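Local coordinates for Cag pathogenicity island protein (Cag10) (Helicobacter pylori 26695, PDB 6IQT) that probably serves as the VirB8-like inner-membrane component of the cag type IV secretion system, represented by its soluble, probably periplasmic, domain, at residues F109-K114 with T127-T132; T105-F110 with I133-A138; S40-Y45 with D55-Y60. All coordinates share one frame; numbering follows the deposited sequence.

Interaction 1 of 3, residues F109-K114 with T127-T132; sequences FFITIK and TKKQVT
T127 O accepts one hydrogen bond, from I113 N over 2.8 Å along an almost straight N-H (176°), and a weaker CA-H...O contact of 3.4 Å from T112 CA. The bond belongs to the antiparallel beta hairpin of strands 105-117 and 125-137, which forms the centre of the four-stranded sheet in this VirB8 domain of the NTF2-like group. Three hydrogen-bonded pairs, F109 with V131, I111 with K129 and I113 with T127, alternate with the non-hydrogen-bonded pairs F110 with Q130 and T112 with K128.

On the face carrying F109, I111 and I113, side chains pack on helix 30-43, V39 lying on F109 and I111. F109 swings its ring between its own N and carbonyl carbon (chi1 49°), which sets one ring face above V131 O, with the oxygen 4.1 Å from the plane and over the centre. Its CZ touches V131 CG1 at 3.8 Å, while I111 CG2 sits in the ring plane at the edge. The other branch of I111 reaches V131 CG2 with CD1. The aliphatic part of K129 lies across both isoleucines, its CD lying 4.1 Å from I113 CD1, and its NZ makes a long, weak ion pair with D163.

The opposite face is more open and polar. T112 OG1 is hydrogen-bonded to S91 on the adjoining strand, and Q130 packs on K37 of the second subunit. Here the F110 ring and the Q130 amide are turned 53° apart, and F110 CE1 rests 3.7 Å from Q130 CB.

Interaction 2 of 3, residues T105-F110 with I133-A138; sequences TRLTFF and IYYDFA
L107 pushes its branched end against the Y135 ring from the rim, CG lying near the ring plane and 3.6 Å from CE1, with the two side chains at about a right angle. The pair sits at the outer end of the antiparallel beta hairpin of strands 105-117 and 125-137, where the sheet of the NTF2-like domain curls against helix 30-43. V31 of that helix packs on both residues. L107 CD1 also meets I133 CD1 at 3.8 Å, and I133 CG2 extends the apolar row to F109 CZ. Beyond L107, T105 runs alongside Y135, and T105 CB lies 3.5 Å from Y135 CE1. The ring is brought back over the strand by a chi1 of 77°, and it is further held by stacking with F154.

The backbone beneath is joined by paired bonds between T105 and Y135 and between L107 and I133, the straightest being L107 N to I133 O (2.9 Å, 173°).

Turned to the other face, R106 and Y134 lie side by side. R106 CG makes a CH-pi contact over the tyrosine ring, 4.2 Å from its centroid. The guanidinium stands perpendicular to that ring, with Y134 OH at its edge. Both polar ends are tied to the dimer interface: R106 NH2 forms a salt bridge with D52 of the second subunit, whose other carboxylate oxygen is hydrogen-bonded to Y134 OH, and R106 NH1 pairs with E97 of its own chain. That shared carboxylate would be expected to fix the rotation of the tyrosine hydroxyl. At the strand end, one water bridges T105 OG1 and Y135 O, 2.9 Å from Y135 O.

Interaction 3 of 3, residues S40-Y45 with D55-Y60; sequences SLLFGY and DQLMQY
Of 40-45, L41 CD1 is what meets the Y60 ring: it lies 3.9 Å from Y60 CD2 and nearly as close to CE2, with the two side chains at about a right angle. F38 and F154 are further neighbours of this tyrosine. The Q56 amide, the other flat group on this side, receives L41 CD2, which approaches its OE1 to 3.9 Å without any polar bond. This is apolar packing between two consecutive helices, the end of 30-43 against the end of 50-59, in the helical layer that covers the sheet of the NTF2-like fold.

L41 makes most of the contact. Its CG stands beside its own backbone N (chi1 -69°), and from there the two methyls spread apart, CD1 reaching L57 N and Y60, CD2 reaching Q56. The helices come close here, L41 CA lying 5.8 Å from L57 CA and L41 CB 4.3 Å from L57 CB. One residue on, L42 has CG anti to the backbone N (chi1 -179°) and sends CD1 to L57 CD2 at 3.9 Å. L42 also packs on M72 of helix 66-80 and on I159 of strand 154-163, and so joins the two helices to helix 66-80 and the sheet. Within its own helix end, L42 CG stands over one face of the F43 ring, 4.3 Å above the plane and offset toward the rim.

No hydrogen bond crosses between 40-45 and 55-60. In 55-60, Y60 N donates to L57 O over 2.9 Å.

How the interactions relate
From the N terminus, interaction 3 comes first: the end of helix 30-43 meets the end of helix 50-59, closing a short helical loop. The chain then passes through helix 66-80 and strand 84-98 before reaching the hairpin. There, interaction 2 closes the wider loop and interaction 1 lies closer to the turn; both start on the same strand and share F109 and F110. They meet where T132 CG2 packs on R106 CG, 3.4 Å away. Helix and sheet are joined through F43, whose CD2 lies 3.7 Å from I111 CD1, whereas interactions 2 and 3 stay about 6 Å apart at their nearest atoms.

Interaction 1 of 3, residues F109-K114 with T127-T132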
loop_
_atom_site.group_PDB
_atom_site.type_symbol
_atom_site.label_atom_id
_atom_site.label_comp_id
_atom_site.label_asym_id
_atom_site.label_seq_id
_atom_site.Cartn_x
_atom_site.Cartn_y
_atom_site.Cartn_z
ATOM N N PHE A 109 -7.206 -4.006 -5.873
ATOM C CA PHE A 109 -8.220 -4.961 -5.435
ATOM C C PHE A 109 -8.227 -4.978 -3.915
ATOM O O PHE A 109 -7.372 -4.374 -3.259
ATOM C CB PHE A 109 -7.957 -6.374 -5.985
ATOM C CG PHE A 109 -6.543 -6.848 -5.774
ATOM C CD1 PHE A 109 -6.196 -7.534 -4.620
ATOM C CD2 PHE A 109 -5.556 -6.602 -6.734
ATOM C CE1 PHE A 109 -4.875 -7.965 -4.416
ATOM C CE2 PHE A 109 -4.249 -7.032 -6.540
ATOM C CZ PHE A 109 -3.910 -7.714 -5.380
ATOM N N PHE A 110 -9.200 -5.689 -3.363
ATOM C CA PHE A 110 -9.309 -5.866 -1.924
ATOM C C PHE A 110 -8.926 -7.298 -1.578
ATOM O O PHE A 110 -9.138 -8.215 -2.375
ATOM C CB PHE A 110 -10.736 -5.584 -1.430
ATOM C CG PHE A 110 -11.154 -4.137 -1.567
ATOM C CD1 PHE A 110 -10.765 -3.196 -0.627
ATOM C CD2 PHE A 110 -11.941 -3.725 -2.627
ATOM C CE1 PHE A 110 -11.157 -1.868 -0.743
ATOM C CE2 PHE A 110 -12.334 -2.399 -2.745
ATOM C CZ PHE A 110 -11.943 -1.475 -1.806
ATOM N N ILE A 111 -8.387 -7.487 -0.370
ATOM C CA ILE A 111 -8.113 -8.830 0.129
ATOM C C ILE A 111 -8.747 -9.003 1.502
ATOM O O ILE A 111 -8.993 -8.047 2.236
ATOM C CB ILE A 111 -6.605 -9.175 0.205
ATOM C CG1 ILE A 111 -5.887 -8.329 1.248
ATOM C CG2 ILE A 111 -5.938 -9.040 -1.155
ATOM C CD1 ILE A 111 -4.477 -8.849 1.527
ATOM N N THR A 112 -9.023 -10.252 1.831
ATOM C CA THR A 112 -9.509 -10.624 3.148
ATOM C C THR A 112 -8.530 -11.645 3.703
ATOM O O THR A 112 -8.134 -12.576 2.992
ATOM C CB THR A 112 -10.943 -11.179 3.070
ATOM O OG1 THR A 112 -11.831 -10.150 2.601
ATOM C CG2 THR A 112 -11.420 -11.632 4.428
ATOM N N ILE A 113 -8.090 -11.437 4.936
ATOM C CA ILE A 113 -7.169 -12.345 5.610
ATOM C C ILE A 113 -7.913 -12.966 6.788
ATOM O O ILE A 113 -8.389 -12.251 7.683
ATOM C CB ILE A 113 -5.891 -11.628 6.075
ATOM C CG1 ILE A 113 -5.239 -10.870 4.907
ATOM C CG2 ILE A 113 -4.910 -12.628 6.694
ATOM C CD1 ILE A 113 -3.994 -10.076 5.289
ATOM N N LYS A 114 -8.028 -14.291 6.783
ATOM C CA LYS A 114 -8.658 -15.012 7.886
ATOM C C LYS A 114 -7.562 -15.534 8.808
ATOM O O LYS A 114 -6.702 -16.316 8.383
ATOM C CB LYS A 114 -9.544 -16.151 7.387
ATOM C CG LYS A 114 -10.285 -16.877 8.521
ATOM C CD LYS A 114 -11.292 -17.903 8.003
ATOM C CE LYS A 114 -10.659 -18.913 7.045
ATOM N NZ LYS A 114 -9.602 -19.736 7.697
ATOM N N THR A 127 -9.299 -9.699 8.809
ATOM C CA THR A 127 -8.836 -8.364 8.474
ATOM C C THR A 127 -8.998 -8.147 6.971
ATOM O O THR A 127 -9.018 -9.098 6.190
ATOM C CB THR A 127 -7.384 -8.126 8.929
ATOM O OG1 THR A 127 -6.474 -8.858 8.108
ATOM C CG2 THR A 127 -7.195 -8.560 10.384
ATOM N N LYS A 128 -9.165 -6.889 6.575
ATOM C CA LYS A 128 -9.383 -6.536 5.179
ATOM C C LYS A 128 -8.415 -5.424 4.814
ATOM O O LYS A 128 -8.111 -4.565 5.647
ATOM C CB LYS A 128 -10.844 -6.096 4.922
ATOM C CG LYS A 128 -11.885 -7.220 5.076
ATOM C CD LYS A 128 -13.242 -6.688 5.526
ATOM C CE LYS A 128 -13.865 -7.589 6.601
ATOM N NZ LYS A 128 -13.687 -7.039 7.995
ATOM N N LYS A 129 -7.910 -5.466 3.580
ATOM C CA LYS A 129 -6.941 -4.494 3.095
ATOM C C LYS A 129 -7.277 -4.135 1.657
ATOM O O LYS A 129 -7.832 -4.949 0.919
ATOM C CB LYS A 129 -5.502 -5.032 3.132
ATOM C CG LYS A 129 -4.900 -5.252 4.525
ATOM C CD LYS A 129 -3.621 -6.073 4.418
ATOM C CE LYS A 129 -2.783 -5.998 5.685
ATOM N NZ LYS A 129 -3.603 -6.289 6.885
ATOM N N GLN A 130 -6.905 -2.927 1.252
ATOM C CA GLN A 130 -6.888 -2.575 -0.160
ATOM C C GLN A 130 -5.443 -2.621 -0.638
ATOM O O GLN A 130 -4.551 -2.072 0.011
ATOM C CB GLN A 130 -7.492 -1.192 -0.424
ATOM C CG GLN A 130 -7.591 -0.907 -1.912
ATOM C CD GLN A 130 -7.575 0.570 -2.229
ATOM O OE1 GLN A 130 -8.615 1.160 -2.512
ATOM N NE2 GLN A 130 -6.389 1.180 -2.183
ATOM N N VAL A 131 -5.210 -3.314 -1.744
ATOM C CA VAL A 131 -3.861 -3.634 -2.186
ATOM C C VAL A 131 -3.703 -3.131 -3.607
ATOM O O VAL A 131 -4.604 -3.308 -4.435
ATOM C CB VAL A 131 -3.585 -5.160 -2.127
ATOM C CG1 VAL A 131 -2.250 -5.513 -2.797
ATOM C CG2 VAL A 131 -3.657 -5.679 -0.691
ATOM N N THR A 132 -2.539 -2.556 -3.888
ATOM C CA THR A 132 -2.114 -2.153 -5.223
ATOM C C THR A 132 -0.805 -2.858 -5.548
ATOM O O THR A 132 0.155 -2.764 -4.778
ATOM C CB THR A 132 -1.890 -0.636 -5.277
ATOM O OG1 THR A 132 -3.070 0.049 -4.850
ATOM C CG2 THR A 132 -1.492 -0.195 -6.671
#

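Interaction 2 of 3, residues T105-F110 with I133-A138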
loop_
_atom_site.group_PDB
_atom_site.type_symbol
_atom_site.label_atom_id
_atom_site.label_comp_id
_atom_site.label_asym_id
_atom_site.label_seq_id
_atom_site.Cartn_x
_atom_site.Cartn_y
_atom_site.Cartn_z
ATOM N N THR A 105 2.216 -2.323 -15.107
ATOM C CA THR A 105 0.764 -2.285 -15.020
ATOM C C THR A 105 0.374 -2.289 -13.545
ATOM O O THR A 105 0.969 -3.016 -12.742
ATOM C CB THR A 105 0.122 -3.497 -15.762
ATOM O OG1 THR A 105 0.495 -3.458 -17.136
ATOM C CG2 THR A 105 -1.414 -3.471 -15.664
ATOM N N ARG A 106 -0.612 -1.463 -13.196
ATOM C CA ARG A 106 -1.122 -1.342 -11.831
ATOM C C ARG A 106 -2.400 -2.165 -11.674
ATOM O O ARG A 106 -3.338 -2.009 -12.454
ATOM C CB ARG A 106 -1.413 0.127 -11.500
ATOM C CG ARG A 106 -1.752 0.387 -10.026
ATOM C CD ARG A 106 -2.849 1.437 -9.882
ATOM N NE ARG A 106 -2.558 2.671 -10.602
ATOM C CZ ARG A 106 -3.412 3.257 -11.440
ATOM N NH1 ARG A 106 -4.597 2.707 -11.675
ATOM N NH2 ARG A 106 -3.086 4.386 -12.046
ATOM N N LEU A 107 -2.433 -3.035 -10.669
ATOM C CA LEU A 107 -3.625 -3.781 -10.296
ATOM C C LEU A 107 -4.137 -3.274 -8.950
ATOM O O LEU A 107 -3.347 -3.003 -8.043
ATOM C CB LEU A 107 -3.311 -5.282 -10.213
ATOM C CG LEU A 107 -2.718 -5.993 -11.437
ATOM C CD1 LEU A 107 -2.410 -7.460 -11.108
ATOM C CD2 LEU A 107 -3.677 -5.916 -12.632
ATOM N N THR A 108 -5.454 -3.122 -8.808
ATOM C CA THR A 108 -6.011 -2.685 -7.527
ATOM C C THR A 108 -7.170 -3.600 -7.140
ATOM O O THR A 108 -8.001 -3.959 -7.981
ATOM C CB THR A 108 -6.468 -1.194 -7.572
ATOM O OG1 THR A 108 -7.259 -0.964 -8.740
ATOM C CG2 THR A 108 -5.273 -0.254 -7.635
ATOM N N PHE A 109 -7.206 -4.006 -5.873
ATOM C CA PHE A 109 -8.220 -4.961 -5.435
ATOM C C PHE A 109 -8.227 -4.978 -3.915
ATOM O O PHE A 109 -7.372 -4.374 -3.259
ATOM C CB PHE A 109 -7.957 -6.374 -5.985
ATOM C CG PHE A 109 -6.543 -6.848 -5.774
ATOM C CD1 PHE A 109 -6.196 -7.534 -4.620
ATOM C CD2 PHE A 109 -5.556 -6.602 -6.734
ATOM C CE1 PHE A 109 -4.875 -7.965 -4.416
ATOM C CE2 PHE A 109 -4.249 -7.032 -6.540
ATOM C CZ PHE A 109 -3.910 -7.714 -5.380
ATOM N N PHE A 110 -9.200 -5.689 -3.363
ATOM C CA PHE A 110 -9.309 -5.866 -1.924
ATOM C C PHE A 110 -8.926 -7.298 -1.578
ATOM O O PHE A 110 -9.138 -8.215 -2.375
ATOM C CB PHE A 110 -10.736 -5.584 -1.430
ATOM C CG PHE A 110 -11.154 -4.137 -1.567
ATOM C CD1 PHE A 110 -10.765 -3.196 -0.627
ATOM C CD2 PHE A 110 -11.941 -3.725 -2.627
ATOM C CE1 PHE A 110 -11.157 -1.868 -0.743
ATOM C CE2 PHE A 110 -12.334 -2.399 -2.745
ATOM C CZ PHE A 110 -11.943 -1.475 -1.806
ATOM N N ILE A 133 -0.732 -3.544 -6.682
ATOM C CA ILE A 133 0.558 -4.106 -7.068
ATOM C C ILE A 133 0.920 -3.605 -8.461
ATOM O O ILE A 133 0.059 -3.338 -9.305
ATOM C CB ILE A 133 0.630 -5.657 -7.023
ATOM C CG1 ILE A 133 -0.137 -6.281 -8.175
ATOM C CG2 ILE A 133 0.210 -6.254 -5.654
ATOM C CD1 ILE A 133 0.493 -7.570 -8.653
ATOM N N TYR A 134 2.220 -3.494 -8.700
ATOM C CA TYR A 134 2.756 -3.126 -10.000
ATOM C C TYR A 134 3.536 -4.316 -10.533
ATOM O O TYR A 134 4.372 -4.875 -9.816
ATOM C CB TYR A 134 3.655 -1.893 -9.880
ATOM C CG TYR A 134 2.935 -0.663 -9.363
ATOM C CD1 TYR A 134 2.681 -0.486 -8.011
ATOM C CD2 TYR A 134 2.503 0.318 -10.238
ATOM C CE1 TYR A 134 2.010 0.664 -7.544
ATOM C CE2 TYR A 134 1.831 1.435 -9.791
ATOM C CZ TYR A 134 1.594 1.612 -8.450
ATOM O OH TYR A 134 0.931 2.751 -8.027
ATOM N N TYR A 135 3.279 -4.708 -11.783
ATOM C CA TYR A 135 3.906 -5.914 -12.305
ATOM C C TYR A 135 4.352 -5.716 -13.751
ATOM O O TYR A 135 3.888 -4.822 -14.464
ATOM C CB TYR A 135 2.967 -7.148 -12.220
ATOM C CG TYR A 135 1.903 -7.148 -13.290
ATOM C CD1 TYR A 135 0.682 -6.535 -13.068
ATOM C CD2 TYR A 135 2.133 -7.743 -14.540
ATOM C CE1 TYR A 135 -0.306 -6.510 -14.054
ATOM C CE2 TYR A 135 1.160 -7.708 -15.535
ATOM C CZ TYR A 135 -0.049 -7.084 -15.291
ATOM O OH TYR A 135 -1.019 -7.059 -16.271
ATOM N N ASP A 136 5.258 -6.595 -14.166
ATOM C CA ASP A 136 5.571 -6.790 -15.576
ATOM C C ASP A 136 5.988 -8.243 -15.744
ATOM O O ASP A 136 6.175 -8.964 -14.762
ATOM C CB ASP A 136 6.652 -5.811 -16.045
ATOM C CG ASP A 136 6.728 -5.682 -17.570
ATOM O OD1 ASP A 136 5.933 -6.321 -18.301
ATOM O OD2 ASP A 136 7.592 -4.913 -18.031
ATOM N N PHE A 137 6.105 -8.690 -16.997
ATOM C CA PHE A 137 6.570 -10.049 -17.277
ATOM C C PHE A 137 8.060 -10.016 -17.599
ATOM O O PHE A 137 8.509 -9.182 -18.384
ATOM C CB PHE A 137 5.784 -10.683 -18.432
ATOM C CG PHE A 137 4.426 -11.167 -18.035
ATOM C CD1 PHE A 137 4.260 -12.424 -17.474
ATOM C CD2 PHE A 137 3.314 -10.359 -18.196
ATOM C CE1 PHE A 137 3.000 -12.876 -17.097
ATOM C CE2 PHE A 137 2.049 -10.801 -17.810
ATOM C CZ PHE A 137 1.893 -12.057 -17.269
ATOM N N ALA A 138 8.818 -10.922 -16.993
ATOM C CA ALA A 138 10.272 -10.975 -17.176
ATOM C C ALA A 138 10.646 -11.386 -18.597
ATOM O O ALA A 138 10.583 -12.561 -18.943
ATOM C CB ALA A 138 10.897 -11.933 -16.166
HETATM O O HOH W 1 3.161 -4.613 -17.281
#

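Interaction 3 of 3, residues S40-Y45 with D55-Y60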
loop_
_atom_site.group_PDB
_atom_site.type_symbol
_atom_site.label_atom_id
_atom_site.label_comp_id
_atom_site.label_asym_id
_atom_site.label_seq_id
_atom_site.Cartn_x
_atom_site.Cartn_y
_atom_site.Cartn_z
ATOM N N SER A 40 -1.647 -14.951 -1.759
ATOM C CA SER A 40 -1.634 -16.080 -0.834
ATOM C C SER A 40 -0.251 -16.286 -0.211
ATOM O O SER A 40 -0.134 -16.481 1.005
ATOM C CB SER A 40 -2.089 -17.338 -1.576
ATOM O OG SER A 40 -2.104 -18.440 -0.697
ATOM N N LEU A 41 0.814 -16.220 -1.022
ATOM C CA LEU A 41 2.162 -16.432 -0.502
ATOM C C LEU A 41 2.600 -15.295 0.420
ATOM O O LEU A 41 3.243 -15.535 1.448
ATOM C CB LEU A 41 3.154 -16.579 -1.660
ATOM C CG LEU A 41 3.049 -17.840 -2.530
ATOM C CD1 LEU A 41 3.851 -17.587 -3.794
ATOM C CD2 LEU A 41 3.571 -19.062 -1.782
ATOM N N LEU A 42 2.275 -14.050 0.061
ATOM C CA LEU A 42 2.773 -12.888 0.784
ATOM C C LEU A 42 1.997 -12.626 2.075
ATOM O O LEU A 42 2.601 -12.356 3.123
ATOM C CB LEU A 42 2.721 -11.656 -0.119
ATOM C CG LEU A 42 3.235 -10.364 0.504
ATOM C CD1 LEU A 42 4.717 -10.470 0.895
ATOM C CD2 LEU A 42 3.011 -9.204 -0.430
ATOM N N PHE A 43 0.662 -12.679 2.017
ATOM C CA PHE A 43 -0.168 -12.326 3.161
ATOM C C PHE A 43 -0.596 -13.531 3.991
ATOM O O PHE A 43 -1.023 -13.358 5.138
ATOM C CB PHE A 43 -1.420 -11.562 2.700
ATOM C CG PHE A 43 -1.125 -10.208 2.131
ATOM C CD1 PHE A 43 -0.860 -9.135 2.964
ATOM C CD2 PHE A 43 -1.089 -10.011 0.762
ATOM C CE1 PHE A 43 -0.574 -7.889 2.440
ATOM C CE2 PHE A 43 -0.807 -8.756 0.231
ATOM C CZ PHE A 43 -0.547 -7.701 1.069
ATOM N N GLY A 44 -0.495 -14.742 3.442
ATOM C CA GLY A 44 -0.855 -15.936 4.171
ATOM C C GLY A 44 0.310 -16.462 4.981
ATOM O O GLY A 44 1.427 -15.957 4.871
ATOM N N TYR A 45 0.031 -17.487 5.790
ATOM C CA TYR A 45 1.021 -17.968 6.750
ATOM C C TYR A 45 0.638 -19.343 7.267
ATOM O O TYR A 45 -0.511 -19.567 7.651
ATOM C CB TYR A 45 1.161 -16.998 7.937
ATOM C CG TYR A 45 2.199 -17.440 8.951
ATOM C CD1 TYR A 45 3.533 -17.118 8.778
ATOM C CD2 TYR A 45 1.842 -18.203 10.062
ATOM C CE1 TYR A 45 4.492 -17.524 9.690
ATOM C CE2 TYR A 45 2.802 -18.628 10.986
ATOM C CZ TYR A 45 4.124 -18.268 10.791
ATOM O OH TYR A 45 5.099 -18.650 11.691
ATOM N N ASP A 55 10.774 -19.292 -0.693
ATOM C CA ASP A 55 11.352 -19.554 -2.012
ATOM C C ASP A 55 10.352 -19.275 -3.135
ATOM O O ASP A 55 10.715 -18.708 -4.176
ATOM C CB ASP A 55 11.828 -21.008 -2.102
ATOM C CG ASP A 55 13.171 -21.238 -1.421
ATOM O OD1 ASP A 55 13.945 -20.265 -1.259
ATOM O OD2 ASP A 55 13.450 -22.403 -1.054
ATOM N N GLN A 56 9.101 -19.699 -2.961
ATOM C CA GLN A 56 8.094 -19.442 -3.993
ATOM C C GLN A 56 7.807 -17.951 -4.117
ATOM O O GLN A 56 7.774 -17.406 -5.226
ATOM C CB GLN A 56 6.825 -20.227 -3.683
ATOM C CG GLN A 56 6.960 -21.728 -3.999
ATOM C CD GLN A 56 5.605 -22.425 -4.057
ATOM O OE1 GLN A 56 4.586 -21.791 -4.329
ATOM N NE2 GLN A 56 5.590 -23.725 -3.786
ATOM N N LEU A 57 7.632 -17.266 -2.982
ATOM C CA LEU A 57 7.383 -15.826 -2.997
ATOM C C LEU A 57 8.466 -15.064 -3.767
ATOM O O LEU A 57 8.164 -14.203 -4.607
ATOM C CB LEU A 57 7.288 -15.320 -1.555
ATOM C CG LEU A 57 7.157 -13.811 -1.363
ATOM C CD1 LEU A 57 5.944 -13.294 -2.111
ATOM C CD2 LEU A 57 7.043 -13.471 0.126
HETATM N N MSE A 58 9.731 -15.363 -3.484
HETATM C CA MSE A 58 10.884 -14.774 -4.155
HETATM C C MSE A 58 10.770 -14.865 -5.695
HETATM O O MSE A 58 11.135 -13.939 -6.430
HETATM C CB MSE A 58 12.145 -15.496 -3.679
HETATM C CG MSE A 58 12.539 -15.160 -2.261
HETATM SE SE MSE A 58 12.652 -13.216 -2.034
HETATM C CE MSE A 58 11.097 -12.952 -0.904
ATOM N N GLN A 59 10.227 -15.991 -6.170
ATOM C CA GLN A 59 10.065 -16.244 -7.606
ATOM C C GLN A 59 9.051 -15.312 -8.269
ATOM O O GLN A 59 9.103 -15.123 -9.492
ATOM C CB GLN A 59 9.615 -17.689 -7.825
ATOM C CG GLN A 59 10.712 -18.690 -7.679
ATOM C CD GLN A 59 11.394 -18.922 -8.992
ATOM O OE1 GLN A 59 11.006 -19.810 -9.756
ATOM N NE2 GLN A 59 12.396 -18.102 -9.291
ATOM N N TYR A 60 8.137 -14.742 -7.497
ATOM C CA TYR A 60 7.147 -13.808 -8.014
ATOM C C TYR A 60 7.567 -12.351 -7.907
ATOM O O TYR A 60 6.759 -11.472 -8.229
ATOM C CB TYR A 60 5.816 -13.993 -7.274
ATOM C CG TYR A 60 5.051 -15.155 -7.802
ATOM C CD1 TYR A 60 4.208 -15.000 -8.891
ATOM C CD2 TYR A 60 5.203 -16.426 -7.249
ATOM C CE1 TYR A 60 3.510 -16.072 -9.401
ATOM C CE2 TYR A 60 4.509 -17.505 -7.753
ATOM C CZ TYR A 60 3.668 -17.322 -8.835
ATOM O OH TYR A 60 2.967 -18.386 -9.350
#